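Local coordinates for probable outer membrane protein (Pseudomonas aeruginosa, PDB 3DWO) that probably transports long-chain fatty acids or other hydrophobic compounds across the outer membrane, as a beta-barrel channel of the FadL family, at residues 265-270 and 416-421. Sequence-based numbering, arbitrary orientation.
Sequences LAYPGL and QDRLGG. With C8E ((hydroxyethyloxy)tri(ethyloxy)octane), chain C.
Y267 and R418 meet beside the alkyl chain of a bound C8E detergent molecule, where the loop that follows helix 262-266 meets the one joining strands 395-411 and 423-441 of the barrel. CB of R418 sits over one face of the Y267 ring, a CH-pi contact 3.7 Å from the centroid and 17° off the ring normal. From there the arginine chain bends at chi3 (64°) and runs back along the ring, bringing R418 NH2 to 4.1 Å from Y267 CB. The guanidinium plane is turned 53° from that of the ring. NH1 of R418 lies 3.9 Å from CD1 of L270, the residue that closes the type II turn begun by Y267. Y267 OH reaches the D417-R418 peptide, 3.0 Å from D417 C, without bonding to it. C8E C8 approaches the edge of the same ring, 3.9 Å from Y267 CD2, while L270 CD2 touches C8E C6 at 3.8 Å. No hydrogen bond crosses the interface, which is held by packing of the ring and arginine chain; the phenol OH and guanidinium NH1 bond instead to the backbone oxygens of S182 and I326. The alkyl chain held here is consistent with a binding site for hydrophobic substrates.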
loop_
_atom_site.group_PDB
_atom_site.type_symbol
_atom_site.label_atom_id
_atom_site.label_comp_id
_atom_site.label_asym_id
_atom_site.label_seq_id
_atom_site.Cartn_x
_atom_site.Cartn_y
_atom_site.Cartn_z
ATOM N N LEU A 265 -4.202 -11.459 34.126
ATOM C CA LEU A 265 -3.313 -11.782 35.234
ATOM C C LEU A 265 -1.895 -11.895 34.679
ATOM O O LEU A 265 -0.926 -11.510 35.343
ATOM C CB LEU A 265 -3.734 -13.101 35.886
ATOM C CG LEU A 265 -5.192 -13.142 36.367
ATOM C CD1 LEU A 265 -5.506 -14.510 36.946
ATOM C CD2 LEU A 265 -5.427 -12.053 37.409
ATOM N N ALA A 266 -1.776 -12.414 33.457
ATOM C CA ALA A 266 -0.470 -12.554 32.812
ATOM C C ALA A 266 0.087 -11.180 32.436
ATOM O O ALA A 266 1.253 -10.878 32.683
ATOM C CB ALA A 266 -0.591 -13.423 31.559
ATOM N N TYR A 267 -0.757 -10.354 31.827
ATOM C CA TYR A 267 -0.369 -9.016 31.404
ATOM C C TYR A 267 -1.310 -7.987 32.028
ATOM O O TYR A 267 -2.320 -7.602 31.430
ATOM C CB TYR A 267 -0.415 -8.925 29.876
ATOM C CG TYR A 267 0.634 -9.775 29.192
ATOM C CD1 TYR A 267 1.929 -9.295 28.994
ATOM C CD2 TYR A 267 0.352 -11.076 28.798
ATOM C CE1 TYR A 267 2.916 -10.095 28.420
ATOM C CE2 TYR A 267 1.330 -11.884 28.227
ATOM C CZ TYR A 267 2.612 -11.389 28.042
ATOM O OH TYR A 267 3.591 -12.198 27.500
ATOM N N PRO A 268 -0.991 -7.531 33.248
ATOM C CA PRO A 268 -1.843 -6.541 33.918
ATOM C C PRO A 268 -2.124 -5.386 32.967
ATOM O O PRO A 268 -1.232 -4.947 32.247
ATOM C CB PRO A 268 -1.000 -6.122 35.122
ATOM C CG PRO A 268 -0.220 -7.379 35.438
ATOM C CD PRO A 268 0.207 -7.834 34.054
ATOM N N GLY A 269 -3.364 -4.909 32.958
ATOM C CA GLY A 269 -3.721 -3.817 32.070
ATOM C C GLY A 269 -4.286 -4.314 30.750
ATOM O O GLY A 269 -4.756 -3.528 29.923
ATOM N N LEU A 270 -4.234 -5.624 30.544
ATOM C CA LEU A 270 -4.749 -6.210 29.321
ATOM C C LEU A 270 -6.171 -6.715 29.529
ATOM O O LEU A 270 -6.454 -7.442 30.486
ATOM C CB LEU A 270 -3.855 -7.371 28.861
ATOM C CG LEU A 270 -4.370 -8.211 27.683
ATOM C CD1 LEU A 270 -4.558 -7.325 26.456
ATOM C CD2 LEU A 270 -3.389 -9.337 27.375
ATOM N N GLN A 416 7.061 -10.030 20.378
ATOM C CA GLN A 416 7.152 -9.582 21.757
ATOM C C GLN A 416 6.533 -10.652 22.670
ATOM O O GLN A 416 5.890 -11.592 22.190
ATOM C CB GLN A 416 6.407 -8.256 21.919
ATOM C CG GLN A 416 4.964 -8.312 21.430
ATOM C CD GLN A 416 4.273 -6.980 21.564
ATOM O OE1 GLN A 416 3.877 -6.573 22.666
ATOM N NE2 GLN A 416 4.143 -6.272 20.446
ATOM N N ASP A 417 6.714 -10.501 23.980
ATOM C CA ASP A 417 6.191 -11.470 24.944
ATOM C C ASP A 417 4.719 -11.875 24.764
ATOM O O ASP A 417 4.420 -13.059 24.621
ATOM C CB ASP A 417 6.382 -10.961 26.376
ATOM C CG ASP A 417 7.850 -10.786 26.754
ATOM O OD1 ASP A 417 8.709 -11.494 26.186
ATOM O OD2 ASP A 417 8.144 -9.950 27.639
ATOM N N ARG A 418 3.801 -10.909 24.772
ATOM C CA ARG A 418 2.387 -11.250 24.649
ATOM C C ARG A 418 1.979 -11.894 23.325
ATOM O O ARG A 418 0.871 -12.416 23.204
ATOM C CB ARG A 418 1.498 -10.033 24.956
ATOM C CG ARG A 418 1.515 -8.906 23.948
ATOM C CD ARG A 418 0.573 -7.788 24.411
ATOM N NE ARG A 418 1.019 -7.180 25.662
ATOM C CZ ARG A 418 0.306 -6.305 26.372
ATOM N NH1 ARG A 418 -0.898 -5.924 25.966
ATOM N NH2 ARG A 418 0.796 -5.814 27.500
ATOM N N LEU A 419 2.874 -11.875 22.340
ATOM C CA LEU A 419 2.582 -12.501 21.049
ATOM C C LEU A 419 3.237 -13.875 20.894
ATOM O O LEU A 419 3.279 -14.436 19.798
ATOM C CB LEU A 419 3.006 -11.591 19.893
ATOM C CG LEU A 419 2.134 -10.348 19.686
ATOM C CD1 LEU A 419 2.628 -9.591 18.463
ATOM C CD2 LEU A 419 0.658 -10.758 19.504
ATOM N N GLY A 420 3.754 -14.415 21.992
ATOM C CA GLY A 420 4.363 -15.734 21.939
ATOM C C GLY A 420 5.878 -15.856 21.967
ATOM O O GLY A 420 6.394 -16.961 22.138
ATOM N N GLY A 421 6.593 -14.748 21.776
ATOM C CA GLY A 421 8.052 -14.779 21.813
ATOM C C GLY A 421 8.785 -15.556 20.727
ATOM O O GLY A 421 9.978 -15.845 20.870
HETATM C C1 C8E C . -3.094 -9.778 20.813
HETATM C C2 C8E C . -2.570 -9.951 22.157
HETATM C C3 C8E C . -2.859 -11.250 22.745
HETATM C C4 C8E C . -2.405 -11.205 24.125
HETATM C C5 C8E C . -2.480 -12.574 24.681
HETATM C C6 C8E C . -1.924 -12.599 26.010
HETATM C C7 C8E C . -2.335 -13.927 26.437
HETATM C C8 C8E C . -1.902 -14.099 27.829
HETATM O O9 C8E C . -2.015 -15.244 28.652
HETATM C C10 C8E C . -3.291 -15.780 28.938
HETATM C C11 C8E C . -3.024 -16.936 29.842
HETATM O O12 C8E C . -3.392 -18.184 29.243
HETATM C C13 C8E C . -2.944 -19.342 29.990
HETATM C C14 C8E C . -3.220 -20.835 29.645
HETATM O O15 C8E C . -3.789 -21.488 28.467
HETATM C C16 C8E C . -5.215 -21.615 28.600
HETATM C C17 C8E C . -5.697 -22.915 29.265
HETATM O O18 C8E C . -6.929 -23.006 30.013
HETATM C C19 C8E C . -6.747 -22.720 31.426
HETATM C C20 C8E C . -7.923 -22.343 32.398
HETATM O O21 C8E C . -7.603 -21.665 33.619
#